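Local coordinates for pyridoxamine 5'-phosphate oxidase family protein (PDB 3CP3), which is of unknown function but belongs to the pyridoxamine 5'-phosphate oxidase family, and so probably adopts the FMN-binding split-barrel fold and may bind a flavin, at residues A[109-114]-A[122-127]; A[47-52]-A[56-61]; A[43-48]-A[77-82]; A[22-27]-A[92-97]. One frame throughout, in Å; residues are numbered along the deposited sequence.

Interaction 1: residues A[109-114]-A[122-127]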
# COMPACT_ATOMS: atom_id res chain seq x y z
N HIS A 109 -16.59 9.62 -20.38
CA HIS A 109 -17.25 9.06 -19.21
C HIS A 109 -16.39 9.13 -17.89
O HIS A 109 -16.86 9.62 -16.89
CB HIS A 109 -17.68 7.62 -19.51
CG HIS A 109 -18.06 6.85 -18.29
ND1 HIS A 109 -19.17 7.17 -17.54
CD2 HIS A 109 -17.45 5.82 -17.66
CE1 HIS A 109 -19.23 6.35 -16.50
NE2 HIS A 109 -18.21 5.52 -16.56
N ALA A 110 -15.15 8.65 -17.93
CA ALA A 110 -14.26 8.72 -16.76
C ALA A 110 -14.10 10.17 -16.25
O ALA A 110 -14.03 10.41 -15.05
CB ALA A 110 -12.94 8.11 -17.09
N ASP A 111 -14.08 11.12 -17.19
CA ASP A 111 -13.94 12.54 -16.88
C ASP A 111 -15.15 13.19 -16.17
O ASP A 111 -15.09 14.37 -15.80
CB ASP A 111 -13.59 13.31 -18.14
CG ASP A 111 -12.74 14.52 -17.86
OD1 ASP A 111 -11.69 14.37 -17.19
OD2 ASP A 111 -13.10 15.62 -18.31
N THR A 112 -16.24 12.45 -16.01
CA THR A 112 -17.45 13.00 -15.35
C THR A 112 -17.57 12.50 -13.91
O THR A 112 -18.51 12.87 -13.18
CB THR A 112 -18.75 12.64 -16.09
OG1 THR A 112 -18.92 11.22 -16.05
CG2 THR A 112 -18.69 13.09 -17.53
N LEU A 113 -16.62 11.67 -13.50
CA LEU A 113 -16.71 10.96 -12.24
C LEU A 113 -16.20 11.72 -11.01
O LEU A 113 -16.32 11.22 -9.89
CB LEU A 113 -16.05 9.60 -12.36
CG LEU A 113 -16.68 8.66 -13.40
CD1 LEU A 113 -15.89 7.37 -13.50
CD2 LEU A 113 -18.15 8.37 -13.10
N GLY A 114 -15.62 12.89 -11.22
CA GLY A 114 -15.20 13.76 -10.12
C GLY A 114 -13.79 13.54 -9.57
O GLY A 114 -13.55 13.74 -8.37
N LEU A 122 -0.44 19.45 -17.87
CA LEU A 122 -0.00 18.07 -17.82
C LEU A 122 -0.94 17.19 -18.66
O LEU A 122 -2.11 17.02 -18.30
CB LEU A 122 0.01 17.56 -16.37
CG LEU A 122 1.24 17.73 -15.46
CD1 LEU A 122 0.80 17.67 -14.00
CD2 LEU A 122 2.31 16.66 -15.76
N LYS A 123 -0.43 16.67 -19.79
CA LYS A 123 -1.14 15.62 -20.52
C LYS A 123 -1.19 14.38 -19.63
O LYS A 123 -0.30 14.18 -18.78
CB LYS A 123 -0.44 15.29 -21.85
CG LYS A 123 -0.88 13.96 -22.52
CD LYS A 123 -0.27 13.79 -23.91
CE LYS A 123 -0.37 12.33 -24.40
NZ LYS A 123 0.09 12.22 -25.83
N TYR A 124 -2.21 13.55 -19.82
CA TYR A 124 -2.42 12.38 -18.97
C TYR A 124 -3.27 11.32 -19.67
O TYR A 124 -3.86 11.59 -20.71
CB TYR A 124 -3.09 12.83 -17.68
CG TYR A 124 -4.49 13.38 -17.82
CD1 TYR A 124 -5.61 12.53 -17.77
CD2 TYR A 124 -4.70 14.75 -17.98
CE1 TYR A 124 -6.90 13.04 -17.89
CE2 TYR A 124 -5.98 15.27 -18.09
CZ TYR A 124 -7.07 14.40 -18.03
OH TYR A 124 -8.32 14.90 -18.15
N ASN A 125 -3.32 10.12 -19.09
CA ASN A 125 -4.29 9.13 -19.51
C ASN A 125 -5.06 8.68 -18.28
O ASN A 125 -4.50 8.65 -17.19
CB ASN A 125 -3.62 7.89 -20.11
CG ASN A 125 -3.04 8.08 -21.50
OD1 ASN A 125 -1.95 7.56 -21.76
ND2 ASN A 125 -3.76 8.75 -22.42
N PHE A 126 -6.29 8.23 -18.46
CA PHE A 126 -7.00 7.47 -17.43
C PHE A 126 -6.51 6.03 -17.47
O PHE A 126 -6.18 5.54 -18.56
CB PHE A 126 -8.48 7.51 -17.75
CG PHE A 126 -9.10 8.85 -17.48
CD1 PHE A 126 -9.37 9.24 -16.17
CD2 PHE A 126 -9.38 9.71 -18.50
CE1 PHE A 126 -9.97 10.51 -15.94
CE2 PHE A 126 -9.96 10.96 -18.27
CZ PHE A 126 -10.25 11.33 -16.97
N VAL A 127 -6.46 5.36 -16.33
CA VAL A 127 -6.22 3.91 -16.30
C VAL A 127 -7.49 3.37 -15.67
O VAL A 127 -8.03 4.03 -14.77
CB VAL A 127 -4.97 3.61 -15.43
CG1 VAL A 127 -4.73 2.10 -15.29
CG2 VAL A 127 -3.75 4.31 -16.04
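Around the end of helix 104-110, A110 and the D111 that follows lie against F126, near the start of strand 125-139, and the centre of this helix-on-sheet contact is the methyl of A110 set over the ring of F126. A110 CB stands 3.8 Å from the ring centroid and only 10° off the ring normal, which meets the geometry of a CH-pi contact. In F126, chi1 (-73°) sends the ring toward the helix end and chi2 (-76°) turns its face to A110. D111 addresses the same ring differently: D111 OD1 lies in the ring plane at the edge, 3.4 Å from F126 CZ, so the carboxylate oxygen meets the electropositive hydrogen rim and not the pi cloud. The same oxygen is 3.5 Å from Y124 OH, a polar approach too long to be counted as a bond. No hydrogen bond joins the two segments. The chain leaves the helix through a type I turn from A110 to L113, and H109 O receives both T112 N and T112 OG1, the hydroxyl at 2.7 Å on a carbonyl lone pair. Beyond the contact, H109 NE2 is hydrogen-bonded to D50 OD2 of strand 39-50, while D111 OD1 has a long, weak ion pair with R61 of strand 57-62. V101 and L115 pack further on F126; its contact with R61 sets the helix end beside the paired strands 57-62 and 125-139.

Interaction 2: residues A[47-52]-A[56-61]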
# COMPACT_ATOMS: atom_id res chain seq x y z
N PHE A 47 -8.32 8.36 -7.09
CA PHE A 47 -9.11 7.39 -7.87
C PHE A 47 -10.61 7.71 -7.67
O PHE A 47 -11.00 8.42 -6.72
CB PHE A 47 -8.81 5.93 -7.39
CG PHE A 47 -9.47 5.61 -6.08
CD1 PHE A 47 -10.70 4.94 -6.04
CD2 PHE A 47 -8.89 6.01 -4.90
CE1 PHE A 47 -11.35 4.72 -4.83
CE2 PHE A 47 -9.52 5.75 -3.66
CZ PHE A 47 -10.75 5.11 -3.63
N VAL A 48 -11.43 7.12 -8.51
CA VAL A 48 -12.86 7.06 -8.25
C VAL A 48 -13.30 5.63 -8.54
O VAL A 48 -12.75 4.97 -9.43
CB VAL A 48 -13.67 8.07 -9.13
CG1 VAL A 48 -13.53 9.50 -8.59
CG2 VAL A 48 -13.27 7.99 -10.65
N LEU A 49 -14.29 5.17 -7.78
CA LEU A 49 -14.94 3.89 -8.01
C LEU A 49 -16.16 4.10 -8.91
O LEU A 49 -17.01 4.93 -8.61
CB LEU A 49 -15.42 3.32 -6.66
CG LEU A 49 -16.17 2.00 -6.73
CD1 LEU A 49 -15.18 0.86 -7.15
CD2 LEU A 49 -16.78 1.68 -5.36
N ASP A 50 -16.24 3.34 -9.99
CA ASP A 50 -17.34 3.42 -10.97
C ASP A 50 -18.13 2.10 -10.93
O ASP A 50 -17.55 1.03 -11.01
CB ASP A 50 -16.80 3.68 -12.38
CG ASP A 50 -17.91 3.89 -13.41
OD1 ASP A 50 -19.05 4.21 -13.01
OD2 ASP A 50 -17.65 3.73 -14.62
N TYR A 51 -19.45 2.22 -10.87
CA TYR A 51 -20.37 1.07 -10.74
C TYR A 51 -21.14 0.68 -11.98
O TYR A 51 -21.88 -0.31 -11.99
CB TYR A 51 -21.38 1.37 -9.65
CG TYR A 51 -20.90 0.93 -8.31
CD1 TYR A 51 -20.50 -0.39 -8.11
CD2 TYR A 51 -20.84 1.82 -7.25
CE1 TYR A 51 -20.06 -0.81 -6.90
CE2 TYR A 51 -20.41 1.41 -6.03
CZ TYR A 51 -20.01 0.08 -5.86
OH TYR A 51 -19.56 -0.35 -4.66
N SER A 52 -20.90 1.49 -13.01
CA SER A 52 -21.79 1.58 -14.17
C SER A 52 -21.78 0.37 -15.12
O SER A 52 -22.65 0.27 -16.00
CB SER A 52 -21.49 2.86 -14.94
OG SER A 52 -21.90 4.00 -14.20
N PRO A 56 -17.49 -3.85 -10.69
CA PRO A 56 -16.89 -2.59 -10.23
C PRO A 56 -15.63 -2.24 -11.03
O PRO A 56 -14.89 -3.13 -11.43
CB PRO A 56 -16.55 -2.87 -8.76
CG PRO A 56 -16.43 -4.37 -8.67
CD PRO A 56 -17.49 -4.87 -9.63
N ARG A 57 -15.42 -0.95 -11.26
CA ARG A 57 -14.25 -0.46 -11.97
C ARG A 57 -13.67 0.71 -11.21
O ARG A 57 -14.42 1.54 -10.70
CB ARG A 57 -14.64 0.00 -13.39
CG ARG A 57 -14.94 -1.19 -14.29
CD ARG A 57 -15.01 -0.83 -15.75
NE ARG A 57 -15.98 0.23 -15.95
CZ ARG A 57 -16.42 0.65 -17.13
NH1 ARG A 57 -15.99 0.08 -18.26
NH2 ARG A 57 -17.29 1.66 -17.16
N VAL A 58 -12.35 0.81 -11.16
CA VAL A 58 -11.67 2.00 -10.61
C VAL A 58 -10.98 2.74 -11.72
O VAL A 58 -10.29 2.12 -12.55
CB VAL A 58 -10.55 1.57 -9.61
CG1 VAL A 58 -9.71 2.77 -9.11
CG2 VAL A 58 -11.17 0.82 -8.46
N TYR A 59 -11.12 4.07 -11.73
CA TYR A 59 -10.33 4.90 -12.64
C TYR A 59 -9.37 5.78 -11.86
O TYR A 59 -9.73 6.33 -10.81
CB TYR A 59 -11.24 5.85 -13.43
CG TYR A 59 -12.07 5.14 -14.45
CD1 TYR A 59 -11.54 4.84 -15.71
CD2 TYR A 59 -13.36 4.74 -14.16
CE1 TYR A 59 -12.31 4.17 -16.67
CE2 TYR A 59 -14.15 4.09 -15.15
CZ TYR A 59 -13.60 3.79 -16.37
OH TYR A 59 -14.35 3.16 -17.34
N PHE A 60 -8.18 5.95 -12.42
CA PHE A 60 -7.24 6.94 -11.95
C PHE A 60 -6.48 7.50 -13.15
O PHE A 60 -6.71 7.08 -14.28
CB PHE A 60 -6.34 6.31 -10.84
CG PHE A 60 -5.43 5.21 -11.32
CD1 PHE A 60 -4.15 5.51 -11.79
CD2 PHE A 60 -5.84 3.89 -11.32
CE1 PHE A 60 -3.30 4.49 -12.22
CE2 PHE A 60 -5.01 2.87 -11.81
CZ PHE A 60 -3.75 3.17 -12.24
N ARG A 61 -5.68 8.55 -12.92
CA ARG A 61 -4.91 9.16 -13.97
C ARG A 61 -3.46 8.91 -13.80
O ARG A 61 -2.99 8.84 -12.69
CB ARG A 61 -5.08 10.65 -13.92
CG ARG A 61 -6.44 11.08 -14.29
CD ARG A 61 -6.74 12.39 -13.64
NE ARG A 61 -7.85 12.98 -14.34
CZ ARG A 61 -8.41 14.14 -14.04
NH1 ARG A 61 -9.44 14.56 -14.77
NH2 ARG A 61 -7.94 14.86 -13.03
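With CG anti to the backbone N (chi1 -176°), D50 extends beside R57, whose chain is bent at chi3; the two side chains run next to each other and point the same way. R57 NH2 donates to D50 OD2 at 3.3 Å with an N-H...O angle of 155°, a salt bridge that is long and reaches the anti side of the oxygen, 31° out of the carboxylate plane. Across the strand pair Y59 brings its ring edge to D50, CE2 lying 3.6 Å from D50 OD2, and its hydroxyl sits over the face of the R57 guanidinium, Y59 OH being 3.2 Å above that plane. D50 OD1 is engaged locally: it accepts from S52 OG and from S52 N, the latter closing an Asx turn where the strand ends. The backbone evidence is that of an antiparallel hairpin: V48 with Y59 and D50 with R57 are hydrogen-bonded pairs, the shortest link being D50 N to R57 O at 2.7 Å, and L49 with V58 is a non-hydrogen-bonded pair. On the sheet face of L49 and V58, F47 CB packs on V58 CG1 at 3.7 Å and L49 CD1 on V58 CG2 at 4.2 Å. Helix 104-110 lies over the face of D50, R57 and Y59, supplying H109 as partner of D50 and E106 as that of Y59 OH; helix 17-25 meets the face of F47, L49 and V58 through L24, while strand 125-139 continues the sheet beyond strand 57-62.

Interaction 3: residues A[43-48]-A[77-82]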
# COMPACT_ATOMS: atom_id res chain seq x y z
N PHE A 43 2.36 2.92 -5.40
CA PHE A 43 2.25 4.36 -5.37
C PHE A 43 0.81 4.81 -5.19
O PHE A 43 -0.10 4.16 -5.66
CB PHE A 43 2.88 4.97 -6.62
CG PHE A 43 2.40 4.39 -7.87
CD1 PHE A 43 1.27 4.91 -8.49
CD2 PHE A 43 3.07 3.31 -8.43
CE1 PHE A 43 0.83 4.34 -9.68
CE2 PHE A 43 2.65 2.74 -9.55
CZ PHE A 43 1.54 3.24 -10.20
N PRO A 44 0.63 5.93 -4.51
CA PRO A 44 -0.72 6.44 -4.22
C PRO A 44 -1.26 7.17 -5.44
O PRO A 44 -0.47 7.74 -6.22
CB PRO A 44 -0.48 7.41 -3.06
CG PRO A 44 0.93 7.74 -3.11
CD PRO A 44 1.68 6.78 -3.94
N VAL A 45 -2.57 7.11 -5.64
CA VAL A 45 -3.18 7.85 -6.74
C VAL A 45 -4.51 8.34 -6.24
O VAL A 45 -5.07 7.73 -5.33
CB VAL A 45 -3.43 6.97 -8.00
CG1 VAL A 45 -2.16 6.57 -8.64
CG2 VAL A 45 -4.32 5.69 -7.69
N ASN A 46 -5.00 9.46 -6.79
CA ASN A 46 -6.42 9.83 -6.62
C ASN A 46 -7.25 8.96 -7.59
O ASN A 46 -6.92 8.83 -8.78
CB ASN A 46 -6.67 11.35 -6.88
CG ASN A 46 -6.11 12.27 -5.76
OD1 ASN A 46 -6.45 12.13 -4.58
ND2 ASN A 46 -5.26 13.20 -6.15
N PHE A 47 -8.32 8.36 -7.09
CA PHE A 47 -9.11 7.39 -7.87
C PHE A 47 -10.61 7.71 -7.67
O PHE A 47 -11.00 8.42 -6.72
CB PHE A 47 -8.81 5.93 -7.39
CG PHE A 47 -9.47 5.61 -6.08
CD1 PHE A 47 -10.70 4.94 -6.04
CD2 PHE A 47 -8.89 6.01 -4.90
CE1 PHE A 47 -11.35 4.72 -4.83
CE2 PHE A 47 -9.52 5.75 -3.66
CZ PHE A 47 -10.75 5.11 -3.63
N VAL A 48 -11.43 7.12 -8.51
CA VAL A 48 -12.86 7.06 -8.25
C VAL A 48 -13.30 5.63 -8.54
O VAL A 48 -12.75 4.97 -9.43
CB VAL A 48 -13.67 8.07 -9.13
CG1 VAL A 48 -13.53 9.50 -8.59
CG2 VAL A 48 -13.27 7.99 -10.65
N VAL A 77 -2.75 -6.23 -10.95
CA VAL A 77 -2.43 -5.22 -9.93
C VAL A 77 -3.23 -5.50 -8.67
O VAL A 77 -4.21 -6.28 -8.68
CB VAL A 77 -2.76 -3.74 -10.38
CG1 VAL A 77 -1.86 -3.29 -11.55
CG2 VAL A 77 -4.26 -3.52 -10.76
N LEU A 78 -2.85 -4.85 -7.57
CA LEU A 78 -3.75 -4.71 -6.46
C LEU A 78 -4.01 -3.25 -6.29
O LEU A 78 -3.17 -2.42 -6.65
CB LEU A 78 -3.07 -5.14 -5.13
CG LEU A 78 -2.44 -6.48 -4.99
CD1 LEU A 78 -1.83 -6.54 -3.56
CD2 LEU A 78 -3.49 -7.60 -5.25
N PHE A 79 -5.15 -2.93 -5.71
CA PHE A 79 -5.48 -1.56 -5.35
C PHE A 79 -5.99 -1.56 -3.92
O PHE A 79 -6.91 -2.35 -3.56
CB PHE A 79 -6.51 -0.95 -6.33
CG PHE A 79 -6.68 0.54 -6.18
CD1 PHE A 79 -5.75 1.41 -6.72
CD2 PHE A 79 -7.74 1.08 -5.46
CE1 PHE A 79 -5.89 2.80 -6.55
CE2 PHE A 79 -7.86 2.45 -5.28
CZ PHE A 79 -6.94 3.30 -5.83
N GLU A 80 -5.43 -0.69 -3.09
CA GLU A 80 -5.68 -0.71 -1.69
C GLU A 80 -6.05 0.66 -1.15
O GLU A 80 -5.45 1.69 -1.50
CB GLU A 80 -4.47 -1.31 -0.90
CG GLU A 80 -4.76 -1.61 0.59
CD GLU A 80 -4.31 -0.51 1.53
OE1 GLU A 80 -3.83 0.57 1.03
OE2 GLU A 80 -4.30 -0.78 2.76
N VAL A 81 -7.03 0.64 -0.25
CA VAL A 81 -7.41 1.80 0.55
C VAL A 81 -7.41 1.33 2.02
O VAL A 81 -7.73 0.16 2.32
CB VAL A 81 -8.79 2.32 0.06
CG1 VAL A 81 -9.31 3.40 0.94
CG2 VAL A 81 -8.73 2.79 -1.40
N ASP A 82 -6.99 2.18 2.97
CA ASP A 82 -7.12 1.87 4.38
C ASP A 82 -7.41 3.09 5.26
O ASP A 82 -7.50 4.22 4.72
CB ASP A 82 -5.99 0.97 5.03
CG ASP A 82 -4.53 1.61 5.00
OD1 ASP A 82 -4.10 2.34 5.94
OD2 ASP A 82 -3.78 1.21 4.12
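F79 drives the edge of its ring into the face of F47, a T-shaped pair with centroids 4.9 Å apart and planes at 69°. The closest atoms are F79 CZ and F47 CG at 3.4 Å, and F79 CE2 stands 3.6 Å above the F47 plane, displaced toward its rim. CG of F79 is anti to the backbone N (chi1 -168°), carrying the ring across the gap between two strands whose axes come no nearer than 9.0 Å and make 76° with each other. V45 closes on the edge of the F79 ring, its CG2 lying in the ring plane at 3.5 Å from F79 CE1. Further along, V81 CG2 reaches the outer end of the other ring, 3.8 Å from F47 CZ, at an oblique approach. All four touching residues are buried and no hydrogen bond spans the segments, so strands 39-50 and 76-83 meet here through side chains inside the curled sheet, as expected of a barrel core. Strand 29-36 pairs with both of them. Since the hydrogen-bearing edge of one phenyl faces the pi cloud of the other, the pair gains a weak electrostatic attraction besides dispersion, whereas the valines contribute apolar contact alone.

Interaction 4: residues A[22-27]-A[92-97]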
# COMPACT_ATOMS: atom_id res chain seq x y z
N SER A 22 -18.35 0.33 -0.28
CA SER A 22 -18.75 1.64 0.26
C SER A 22 -17.55 2.33 0.93
O SER A 22 -17.27 3.55 0.75
CB SER A 22 -19.86 1.46 1.28
OG SER A 22 -20.98 0.84 0.68
N ARG A 23 -16.80 1.59 1.73
CA ARG A 23 -15.72 2.23 2.48
C ARG A 23 -14.61 2.67 1.51
O ARG A 23 -14.02 3.77 1.63
CB ARG A 23 -15.12 1.27 3.49
CG ARG A 23 -16.04 0.97 4.73
CD ARG A 23 -15.32 0.10 5.67
NE ARG A 23 -16.22 -0.67 6.53
CZ ARG A 23 -15.93 -1.03 7.78
NH1 ARG A 23 -14.82 -0.59 8.36
NH2 ARG A 23 -16.78 -1.81 8.45
N LEU A 24 -14.33 1.84 0.54
CA LEU A 24 -13.32 2.25 -0.47
C LEU A 24 -13.75 3.55 -1.19
O LEU A 24 -12.93 4.48 -1.38
CB LEU A 24 -13.12 1.09 -1.46
CG LEU A 24 -12.13 1.30 -2.62
CD1 LEU A 24 -11.16 0.11 -2.76
CD2 LEU A 24 -12.92 1.46 -3.86
N SER A 25 -15.04 3.60 -1.55
CA SER A 25 -15.73 4.74 -2.16
C SER A 25 -15.69 6.05 -1.36
O SER A 25 -15.86 7.14 -1.94
CB SER A 25 -17.21 4.38 -2.36
OG SER A 25 -17.96 4.75 -1.21
N SER A 26 -15.48 5.95 -0.04
CA SER A 26 -15.45 7.11 0.82
C SER A 26 -14.07 7.78 0.81
O SER A 26 -13.91 8.81 1.40
CB SER A 26 -15.79 6.75 2.26
OG SER A 26 -14.75 5.98 2.83
N GLU A 27 -13.06 7.16 0.22
CA GLU A 27 -11.74 7.77 0.20
C GLU A 27 -11.51 8.23 -1.26
O GLU A 27 -12.16 7.74 -2.17
CB GLU A 27 -10.70 6.71 0.53
CG GLU A 27 -10.81 6.18 1.97
CD GLU A 27 -10.21 7.16 2.95
OE1 GLU A 27 -9.22 7.84 2.56
OE2 GLU A 27 -10.72 7.27 4.07
N VAL A 92 -9.25 -2.22 2.49
CA VAL A 92 -9.94 -2.90 1.42
C VAL A 92 -8.86 -3.09 0.34
O VAL A 92 -8.16 -2.11 0.02
CB VAL A 92 -11.11 -2.07 0.89
CG1 VAL A 92 -11.73 -2.74 -0.44
CG2 VAL A 92 -12.22 -1.96 2.02
N VAL A 93 -8.74 -4.32 -0.15
CA VAL A 93 -7.80 -4.67 -1.25
C VAL A 93 -8.62 -5.17 -2.43
O VAL A 93 -9.42 -6.16 -2.32
CB VAL A 93 -6.82 -5.75 -0.78
CG1 VAL A 93 -5.86 -6.28 -1.98
CG2 VAL A 93 -6.02 -5.26 0.37
N LEU A 94 -8.41 -4.53 -3.56
CA LEU A 94 -8.97 -5.04 -4.79
C LEU A 94 -7.89 -5.79 -5.58
O LEU A 94 -6.73 -5.31 -5.68
CB LEU A 94 -9.57 -3.89 -5.61
CG LEU A 94 -10.47 -2.90 -4.91
CD1 LEU A 94 -10.92 -1.91 -5.98
CD2 LEU A 94 -11.70 -3.67 -4.29
N LYS A 95 -8.22 -6.98 -6.11
CA LYS A 95 -7.38 -7.60 -7.13
C LYS A 95 -7.97 -7.30 -8.49
O LYS A 95 -9.18 -7.44 -8.67
CB LYS A 95 -7.35 -9.09 -6.97
CG LYS A 95 -6.60 -9.56 -5.72
CD LYS A 95 -6.20 -11.03 -5.92
CE LYS A 95 -5.79 -11.72 -4.61
NZ LYS A 95 -4.58 -11.07 -3.97
N GLY A 96 -7.13 -6.93 -9.47
CA GLY A 96 -7.67 -6.72 -10.79
C GLY A 96 -6.65 -6.55 -11.88
O GLY A 96 -5.48 -6.92 -11.70
N ASN A 97 -7.13 -6.09 -13.03
CA ASN A 97 -6.28 -5.83 -14.18
C ASN A 97 -6.43 -4.40 -14.61
O ASN A 97 -7.59 -3.91 -14.76
CB ASN A 97 -6.56 -6.78 -15.33
CG ASN A 97 -6.19 -8.22 -14.98
OD1 ASN A 97 -6.97 -8.90 -14.35
ND2 ASN A 97 -5.00 -8.68 -15.38
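Helix 17-25 passes strand 89-100 with its backbone closest at L24 and V92, whose CA atoms are 6.4 Å apart, a separation that is spanned by side chains with no hydrogen bond between the segments. L24 carries the contact. Its chi1 (179°, CG anti to the backbone N) aims the side chain at the strand, and chi2, 132° and off the staggered values, sets a single methyl, CD1, against both partners. L24 CD1 is 3.7 Å from V92 CG1, where the two side chains cross at about a right angle. The same methyl meets L94 tip to tip, 3.8 Å from L94 CG and equally close to L94 CD1. V92 and L94 are two residues apart on one strand and so present their side chains to the same side, with L24 applied to both. This is a helix laid on the apolar face of the curled antiparallel sheet: L24 also touches V81, F47 and L49, and L94 reaches V131 and V134 of strand 125-139. All three touching residues are buried. Just after L24 the chain turns, R23 O accepting from S26 N and from S26 OG, the hydroxyl at 2.6 Å. Beside L24, R23 makes a cation-pi interaction with W90 and a salt bridge with D19. Past the turn, E27 pairs with R83, and on the strand's other face V93 packs on I42 of the second subunit.

Overall arrangement
All four contacts reach one antiparallel sheet, and their centres lie 8 to 18 Å apart. Interactions 2 and 3 share F47 and V48 and have centres 10 Å apart; interaction 4 meets both, F47 CZ lying 3.2 Å from L24 O, while F79 O and L94 N, 2.6 Å apart, probably form a hydrogen bond. Interaction 1 joins interaction 2 where H109 NE2 and D50 OD2 are 2.7 Å apart, but its nearest atoms stay about 7 Å from interaction 4. An acetic acid molecule, probably from the crystallisation liquor, sits about 3 Å from the V81 side chain of interaction 3 and may mark a pocket.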